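Local coordinates for putative carbohydrate-active enzyme (Uncultured organism, PDB 5WH8), which probably hydrolyses O-glycosyl bonds of cellulose-type polysaccharides, this chain being the family 5 glycoside hydrolase part of a larger multi-modular protein, at residues 256-261 and 301-306; 269-272 and 277-280. All blocks are in the same frame, centred on the assembly; numbering follows the deposited sequence.

Contact 1 of 2, residues 256-261 and 301-306; sequences TWMDWM and QYIKRK. With EDO (1,2-ethanediol), chain I; EDO (1,2-ethanediol), chain E.
Met258 reaches from helix 251-263 to three side chains of helix 298-307: Tyr302, Ile303 and Lys306. Both helices lie on the outside of a TIM barrel, the (beta/alpha)8 fold of family 5 glycoside hydrolases. Segments 256-261 and 301-306 run 23° from parallel, and their axes come no closer than 13.2 Å. The gap is bridged by side chains, and no direct hydrogen bond joins the two segments. The Met258 chain turns at chi2 (-89°) and is extended about the last bond. This brings CE up to the side chains of the neighbouring helix, 4.2 Å from CG of Lys306 and 4.4 Å from CD1 of Ile303. Tyr302 comes from the other direction, and the two side chains slide past each other. Its OH is 4.1 Å from CG of Met258 and is hydrogen-bonded to Asn255. Lys306 CG, anti to the carbonyl carbon (chi1 -64°), lies 4.2 Å above one face of the Tyr302 ring, toward the rim. The inner side of the contact rests on the barrel wall, where Met258 and Lys306 both touch Trp268. The ammonium group of Lys306 also bonds to Asn255, so one side-chain oxygen serves both Tyr302 and Lys306. A 1,2-ethanediol, probably from the crystallisation liquor, sits between the helices. Lys306 NZ makes a weak 3.2 Å hydrogen bond to O1 of the diol, whose C2 lies 3.4 Å from Met258 CB.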
ATOM      1  N   THR A 256      -1.994   5.052  19.769  1.00 12.02           N
ATOM      2  CA  THR A 256      -3.381   4.597  19.888  1.00 10.27           C
ATOM      3  C   THR A 256      -3.833   3.854  18.636  1.00 10.59           C
ATOM      4  O   THR A 256      -4.382   2.754  18.738  1.00 12.50           O
ATOM      5  CB  THR A 256      -4.330   5.779  20.173  1.00 12.01           C
ATOM      6  OG1 THR A 256      -3.951   6.385  21.418  1.00 13.82           O
ATOM      7  CG2 THR A 256      -5.785   5.350  20.249  1.00 12.60           C
ATOM      8  N   TRP A 257      -3.577   4.437  17.464  1.00  8.78           N
ATOM      9  CA  TRP A 257      -3.866   3.778  16.208  1.00  8.37           C
ATOM     10  C   TRP A 257      -3.114   2.452  16.074  1.00  9.33           C
ATOM     11  O   TRP A 257      -3.680   1.488  15.564  1.00 10.14           O
ATOM     12  CB  TRP A 257      -3.509   4.680  15.033  1.00  8.20           C
ATOM     13  CG  TRP A 257      -4.575   5.663  14.625  1.00  9.10           C
ATOM     14  CD1 TRP A 257      -4.606   7.011  14.882  1.00  8.71           C
ATOM     15  CD2 TRP A 257      -5.736   5.392  13.820  1.00  9.17           C
ATOM     16  NE1 TRP A 257      -5.702   7.580  14.296  1.00 10.53           N
ATOM     17  CE2 TRP A 257      -6.420   6.615  13.648  1.00  9.41           C
ATOM     18  CE3 TRP A 257      -6.260   4.245  13.228  1.00 10.19           C
ATOM     19  CZ2 TRP A 257      -7.605   6.711  12.916  1.00  9.68           C
ATOM     20  CZ3 TRP A 257      -7.433   4.343  12.508  1.00 10.09           C
ATOM     21  CH2 TRP A 257      -8.089   5.568  12.351  1.00  9.67           C
ATOM     22  N   MET A 258      -1.835   2.404  16.472  1.00  9.64           N
ATOM     23  CA  MET A 258      -1.054   1.164  16.364  1.00 11.15           C
ATOM     24  C   MET A 258      -1.624   0.066  17.237  1.00 11.03           C
ATOM     25  O   MET A 258      -1.743  -1.057  16.786  1.00 12.47           O
ATOM     26  CB  MET A 258       0.404   1.408  16.733  1.00 13.91           C
ATOM     27  CG  MET A 258       1.137   2.238  15.731  1.00 17.70           C
ATOM     28  SD  MET A 258       1.865   1.205  14.452  1.00 20.34           S
ATOM     29  CE  MET A 258       2.511   2.481  13.328  1.00 20.54           C
ATOM     30  N   ASP A 259      -2.023   0.405  18.466  1.00 14.02           N
ATOM     31  CA  ASP A 259      -2.621  -0.591  19.361  1.00 13.55           C
ATOM     32  C   ASP A 259      -3.917  -1.111  18.765  1.00 13.37           C
ATOM     33  O   ASP A 259      -4.221  -2.324  18.826  1.00 14.06           O
ATOM     34  CB  ASP A 259      -2.891   0.004  20.744  1.00 13.56           C
ATOM     35  CG  ASP A 259      -1.644   0.140  21.574  1.00 22.81           C
ATOM     36  OD1 ASP A 259      -0.662  -0.582  21.313  1.00 26.13           O
ATOM     37  OD2 ASP A 259      -1.653   0.971  22.503  1.00 24.82           O
ATOM     38  N   TRP A 260      -4.675  -0.192  18.180  1.00 10.58           N
ATOM     39  CA  TRP A 260      -5.979  -0.511  17.591  1.00 11.29           C
ATOM     40  C   TRP A 260      -5.805  -1.450  16.392  1.00 13.05           C
ATOM     41  O   TRP A 260      -6.533  -2.453  16.254  1.00 13.01           O
ATOM     42  CB  TRP A 260      -6.702   0.802  17.196  1.00 12.86           C
ATOM     43  CG  TRP A 260      -8.068   0.629  16.532  1.00 10.11           C
ATOM     44  CD1 TRP A 260      -9.283   0.587  17.154  1.00 11.67           C
ATOM     45  CD2 TRP A 260      -8.326   0.522  15.132  1.00 11.23           C
ATOM     46  NE1 TRP A 260     -10.289   0.452  16.215  1.00 13.41           N
ATOM     47  CE2 TRP A 260      -9.724   0.414  14.965  1.00 14.05           C
ATOM     48  CE3 TRP A 260      -7.511   0.520  13.994  1.00 10.94           C
ATOM     49  CZ2 TRP A 260     -10.321   0.264  13.704  1.00 15.43           C
ATOM     50  CZ3 TRP A 260      -8.100   0.362  12.750  1.00 14.45           C
ATOM     51  CH2 TRP A 260      -9.499   0.253  12.614  1.00 17.38           C
ATOM     52  N   MET A 261      -4.835  -1.153  15.529  1.00  9.45           N
ATOM     53  CA  MET A 261      -4.565  -2.020  14.379  1.00  8.65           C
ATOM     54  C   MET A 261      -4.037  -3.389  14.817  1.00 10.05           C
ATOM     55  O   MET A 261      -4.424  -4.406  14.254  1.00 11.07           O
ATOM     56  CB  MET A 261      -3.555  -1.380  13.418  1.00 11.08           C
ATOM     57  CG  MET A 261      -4.101  -0.178  12.629  1.00  8.46           C
ATOM     58  SD  MET A 261      -2.964   0.444  11.355  1.00 11.18           S
ATOM     59  CE  MET A 261      -1.694   1.256  12.333  1.00 12.42           C
ATOM     60  N   GLN A 301      12.510   7.451  12.697  1.00  8.80           N
ATOM     61  CA  GLN A 301      13.028   6.759  13.876  1.00  9.44           C
ATOM     62  C   GLN A 301      11.894   6.027  14.602  1.00  9.81           C
ATOM     63  O   GLN A 301      12.033   4.871  14.989  1.00 10.59           O
ATOM     64  CB  GLN A 301      13.746   7.764  14.792  1.00 12.93           C
ATOM     65  CG  GLN A 301      14.272   7.184  16.079  1.00 16.86           C
ATOM     66  CD  GLN A 301      15.065   8.219  16.868  1.00 24.80           C
ATOM     67  OE1 GLN A 301      16.288   8.101  17.038  1.00 22.84           O
ATOM     68  NE2 GLN A 301      14.374   9.255  17.332  1.00 17.54           N
ATOM     69  N   TYR A 302      10.764   6.711  14.747  1.00  9.95           N
ATOM     70  CA  TYR A 302       9.594   6.160  15.417  1.00 11.85           C
ATOM     71  C   TYR A 302       9.043   4.963  14.647  1.00  8.87           C
ATOM     72  O   TYR A 302       8.793   3.905  15.231  1.00  9.70           O
ATOM     73  CB  TYR A 302       8.524   7.252  15.572  1.00 10.38           C
ATOM     74  CG  TYR A 302       7.139   6.761  15.973  1.00  9.91           C
ATOM     75  CD1 TYR A 302       6.778   6.646  17.301  1.00 11.18           C
ATOM     76  CD2 TYR A 302       6.198   6.454  15.014  1.00  9.51           C
ATOM     77  CE1 TYR A 302       5.507   6.224  17.662  1.00 11.83           C
ATOM     78  CE2 TYR A 302       4.923   6.019  15.360  1.00 11.12           C
ATOM     79  CZ  TYR A 302       4.592   5.896  16.681  1.00 11.46           C
ATOM     80  OH  TYR A 302       3.320   5.453  16.978  1.00 11.86           O
ATOM     81  N   ILE A 303       8.910   5.099  13.326  1.00 10.58           N
ATOM     82  CA  ILE A 303       8.403   4.004  12.503  1.00  9.88           C
ATOM     83  C   ILE A 303       9.373   2.820  12.440  1.00 10.58           C
ATOM     84  O   ILE A 303       8.960   1.671  12.568  1.00 11.06           O
ATOM     85  CB  ILE A 303       8.065   4.532  11.061  1.00  8.78           C
ATOM     86  CG1 ILE A 303       6.967   5.599  11.131  1.00 11.87           C
ATOM     87  CG2 ILE A 303       7.710   3.369  10.113  1.00 11.65           C
ATOM     88  CD1 ILE A 303       5.585   5.079  11.586  1.00 13.34           C
ATOM     89  N   LYS A 304      10.666   3.079  12.275  1.00 10.03           N
ATOM     90  CA  LYS A 304      11.654   2.015  12.283  1.00 10.66           C
ATOM     91  C   LYS A 304      11.634   1.240  13.601  1.00 10.87           C
ATOM     92  O   LYS A 304      11.786   0.014  13.614  1.00 12.59           O
ATOM     93  CB  LYS A 304      13.055   2.607  12.024  1.00 14.36           C
ATOM     94  CG  LYS A 304      14.105   1.583  11.741  1.00 15.65           C
ATOM     95  CD  LYS A 304      15.415   2.232  11.260  1.00 15.45           C
ATOM     96  CE  LYS A 304      16.496   1.217  11.396  1.00 16.34           C
ATOM     97  NZ  LYS A 304      17.794   1.756  10.960  1.00 12.10           N
ATOM     98  N   ARG A 305      11.409   1.944  14.707  1.00 10.49           N
ATOM     99  CA  ARG A 305      11.268   1.278  15.996  1.00 13.88           C
ATOM    100  C   ARG A 305      10.011   0.384  16.050  1.00 13.58           C
ATOM    101  O   ARG A 305      10.080  -0.743  16.564  1.00 15.21           O
ATOM    102  CB  ARG A 305      11.248   2.319  17.116  1.00 15.49           C
ATOM    103  CG  ARG A 305      11.336   1.741  18.501  1.00 18.72           C
ATOM    104  CD  ARG A 305      11.900   2.761  19.478  1.00 27.06           C
ATOM    105  NE  ARG A 305      11.945   2.194  20.816  1.00 37.45           N
ATOM    106  CZ  ARG A 305      12.438   2.812  21.881  1.00 45.88           C
ATOM    107  NH1 ARG A 305      12.938   4.040  21.777  1.00 38.29           N
ATOM    108  NH2 ARG A 305      12.429   2.193  23.055  1.00 40.47           N
ATOM    109  N   LYS A 306       8.879   0.843  15.495  1.00 10.69           N
ATOM    110  CA  LYS A 306       7.677  -0.018  15.423  1.00 11.78           C
ATOM    111  C   LYS A 306       7.909  -1.258  14.535  1.00 13.45           C
ATOM    112  O   LYS A 306       7.453  -2.366  14.836  1.00 14.75           O
ATOM    113  CB  LYS A 306       6.470   0.747  14.883  1.00 10.03           C
ATOM    114  CG  LYS A 306       5.955   1.910  15.746  1.00 12.30           C
ATOM    115  CD  LYS A 306       5.468   1.430  17.119  1.00 16.74           C
ATOM    116  CE  LYS A 306       4.938   2.611  17.952  1.00 18.76           C
ATOM    117  NZ  LYS A 306       4.890   2.307  19.384  1.00 24.35           N
TER
HETATM  118  C1  EDO I 408       1.760   1.338  20.568  1.00 33.01           C
HETATM  119  O1  EDO I 408       2.677   1.598  21.646  1.00 37.63           O
HETATM  120  C2  EDO I 408       2.296   0.480  19.409  1.00 22.39           C
HETATM  121  O2  EDO I 408       3.314  -0.487  19.746  1.00 39.66           O
HETATM  122  C1  EDO E 404      16.034  12.530  14.340  1.00 38.00           C
HETATM  123  O1  EDO E 404      17.070  13.208  15.060  1.00 42.13           O
HETATM  124  C2  EDO E 404      16.502  11.119  14.019  1.00 28.31           C
HETATM  125  O2  EDO E 404      16.840  10.454  15.232  1.00 47.53           O

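Contact 2 of 2, residues 269-272 and 277-280; sequences VNWS and PESS. With EDO (1,2-ethanediol), chain M.
Trp271 turns the edge of its indole toward Ser280 and Glu278. Its CG lies opposite the backbone N (chi1 -173°), which helps bring that edge to Ser280. Ser280 OG lies in the ring plane, 3.7 Å from CD1 of Trp271. On one ring face sits CB of the next residue, Ser272. The direct backbone link is weak: Ser272 N donates to Ser280 O at 3.3 Å, with an angle of 147°. The peptide bond between Trp271 and Ser272 is cis. Such a non-proline cis peptide after a tryptophan near the C-terminal end of the eighth barrel strand is a known feature of family 5 and related TIM-barrel glycosidases, where this tryptophan commonly lines the active-site cleft. Two waters extend the polar network. One donates to Asn270 OD1 and to Ser280 O. The other donates to Glu278 OE2 and Ser280 OG, and also bonds to Ser272 OG. Ser280 OG has a further partner in Gly245 O, and Glu278 OE2 in His37. Bound solvent makes the last set of bonds. A 1,2-ethanediol, probably from the crystallisation liquor, accepts a fairly straight hydrogen bond (162°) from Trp271 NE1 through O1, at 3.1 Å. Its O2 donates to OE1 of Glu278 at 2.8 Å.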
ATOM      1  N   VAL A 269       1.113   0.541   6.267  1.00  7.78           N
ATOM      2  CA  VAL A 269       2.157   1.040   5.383  1.00  6.85           C
ATOM      3  C   VAL A 269       2.317   2.549   5.650  1.00  7.82           C
ATOM      4  O   VAL A 269       1.375   3.306   5.486  1.00  8.88           O
ATOM      5  CB  VAL A 269       1.806   0.800   3.913  1.00  7.15           C
ATOM      6  CG1 VAL A 269       2.915   1.280   3.006  1.00  8.83           C
ATOM      7  CG2 VAL A 269       1.508  -0.697   3.652  1.00  9.21           C
ATOM      8  N   ASN A 270       3.508   2.967   6.056  1.00  7.89           N
ATOM      9  CA  ASN A 270       3.772   4.368   6.432  1.00  6.95           C
ATOM     10  C   ASN A 270       4.180   5.259   5.255  1.00  8.58           C
ATOM     11  O   ASN A 270       5.041   4.879   4.436  1.00  9.46           O
ATOM     12  CB  ASN A 270       4.887   4.419   7.511  1.00  7.55           C
ATOM     13  CG  ASN A 270       5.261   5.827   7.923  1.00  7.97           C
ATOM     14  OD1 ASN A 270       6.371   6.277   7.674  1.00  9.00           O
ATOM     15  ND2 ASN A 270       4.338   6.527   8.572  1.00  9.08           N
ATOM     16  N   TRP A 271       3.600   6.455   5.211  1.00  8.25           N
ATOM     17  CA  TRP A 271       4.004   7.537   4.300  1.00  8.53           C
ATOM     18  C   TRP A 271       5.063   8.440   4.960  1.00 12.06           C
ATOM     19  O   TRP A 271       4.741   9.047   5.987  1.00 10.44           O
ATOM     20  CB  TRP A 271       2.783   8.380   3.940  1.00  8.37           C
ATOM     21  CG  TRP A 271       3.058   9.420   2.889  1.00  8.52           C
ATOM     22  CD1 TRP A 271       3.460  10.693   3.106  1.00 12.18           C
ATOM     23  CD2 TRP A 271       2.922   9.267   1.472  1.00  8.47           C
ATOM     24  NE1 TRP A 271       3.594  11.353   1.905  1.00 12.78           N
ATOM     25  CE2 TRP A 271       3.283  10.491   0.890  1.00 13.51           C
ATOM     26  CE3 TRP A 271       2.553   8.203   0.637  1.00 10.51           C
ATOM     27  CZ2 TRP A 271       3.285  10.686  -0.493  1.00 10.93           C
ATOM     28  CZ3 TRP A 271       2.553   8.400  -0.725  1.00 11.80           C
ATOM     29  CH2 TRP A 271       2.903   9.633  -1.274  1.00 10.48           C
ATOM     30  N   SER A 272       6.287   8.591   4.425  1.00 10.62           N
ATOM     31  CA  SER A 272       6.777   7.978   3.173  1.00  7.32           C
ATOM     32  C   SER A 272       8.271   7.743   3.317  1.00 10.24           C
ATOM     33  O   SER A 272       8.937   8.398   4.138  1.00  9.02           O
ATOM     34  CB  SER A 272       6.530   8.873   1.949  1.00  9.78           C
ATOM     35  OG  SER A 272       7.405   9.978   1.997  1.00 10.64           O
ATOM     36  N   PRO A 277      12.036  17.585   2.674  1.00 13.35           N
ATOM     37  CA  PRO A 277      12.095  18.235   3.984  1.00 13.62           C
ATOM     38  C   PRO A 277      10.701  18.560   4.538  1.00 17.52           C
ATOM     39  O   PRO A 277      10.324  19.718   4.730  1.00 19.87           O
ATOM     40  CB  PRO A 277      12.936  19.509   3.714  1.00 19.07           C
ATOM     41  CG  PRO A 277      12.771  19.785   2.300  1.00 21.29           C
ATOM     42  CD  PRO A 277      12.492  18.478   1.590  1.00 18.80           C
ATOM     43  N   GLU A 278       9.935  17.505   4.803  1.00 12.95           N
ATOM     44  CA  GLU A 278       8.643  17.617   5.489  1.00 13.98           C
ATOM     45  C   GLU A 278       8.621  16.535   6.569  1.00 12.36           C
ATOM     46  O   GLU A 278       9.262  15.484   6.414  1.00 12.59           O
ATOM     47  CB  GLU A 278       7.451  17.442   4.527  1.00 11.64           C
ATOM     48  CG  GLU A 278       7.442  16.099   3.779  1.00 11.92           C
ATOM     49  CD  GLU A 278       6.410  16.026   2.659  1.00 20.42           C
ATOM     50  OE1 GLU A 278       5.844  17.072   2.284  1.00 16.48           O
ATOM     51  OE2 GLU A 278       6.177  14.914   2.140  1.00 19.07           O
ATOM     52  N   SER A 279       7.892  16.762   7.658  1.00 11.77           N
ATOM     53  CA  SER A 279       8.076  15.925   8.832  1.00 10.30           C
ATOM     54  C   SER A 279       7.574  14.485   8.669  1.00  9.96           C
ATOM     55  O   SER A 279       8.021  13.615   9.437  1.00 12.16           O
ATOM     56  CB  SER A 279       7.401  16.556  10.045  1.00 17.89           C
ATOM     57  OG  SER A 279       6.063  16.845   9.772  1.00 22.93           O
ATOM     58  N   SER A 280       6.695  14.202   7.698  1.00 10.15           N
ATOM     59  CA  SER A 280       6.246  12.811   7.479  1.00  8.93           C
ATOM     60  C   SER A 280       7.295  11.981   6.720  1.00 10.19           C
ATOM     61  O   SER A 280       7.256  10.739   6.737  1.00 11.14           O
ATOM     62  CB  SER A 280       4.911  12.771   6.717  1.00 11.61           C
ATOM     63  OG  SER A 280       5.033  13.207   5.382  1.00  9.16           O
TER
HETATM   64  C1  EDO M 412       2.889  14.809   0.693  1.00 28.41           C
HETATM   65  O1  EDO M 412       3.840  14.435   1.705  1.00 23.02           O
HETATM   66  C2  EDO M 412       3.153  16.185   0.061  1.00 29.27           C
HETATM   67  O2  EDO M 412       4.553  16.445  -0.155  1.00 24.50           O
HETATM   68  O   HOH W   1       7.667   8.650   8.420  1.00 11.19           O
HETATM   69  O   HOH W   2       6.613  12.379   3.212  1.00 12.77           O

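In the fold
Both contacts belong to the closing segment of the barrel. Along the chain the order is helix 251-263, strand 268-273, the loop holding 277-280, then helix 298-307. Contact 2 thus falls between the two segments of contact 1. Their centres are 14 Å apart. Contact 1 joins two outer helices beside strands 233-239 and 268-273. Contact 2 ties the C-terminal part of strand 268-273, the eighth and last, to the loop that follows it. The two meet where Ile303 CD1 packs 3.6 Å from Asn270 ND2. Strand 268-273 takes part in both, touching the outer helices and leading to the loops at the C-terminal ends of the strands, the side that carries the active site in TIM-barrel enzymes.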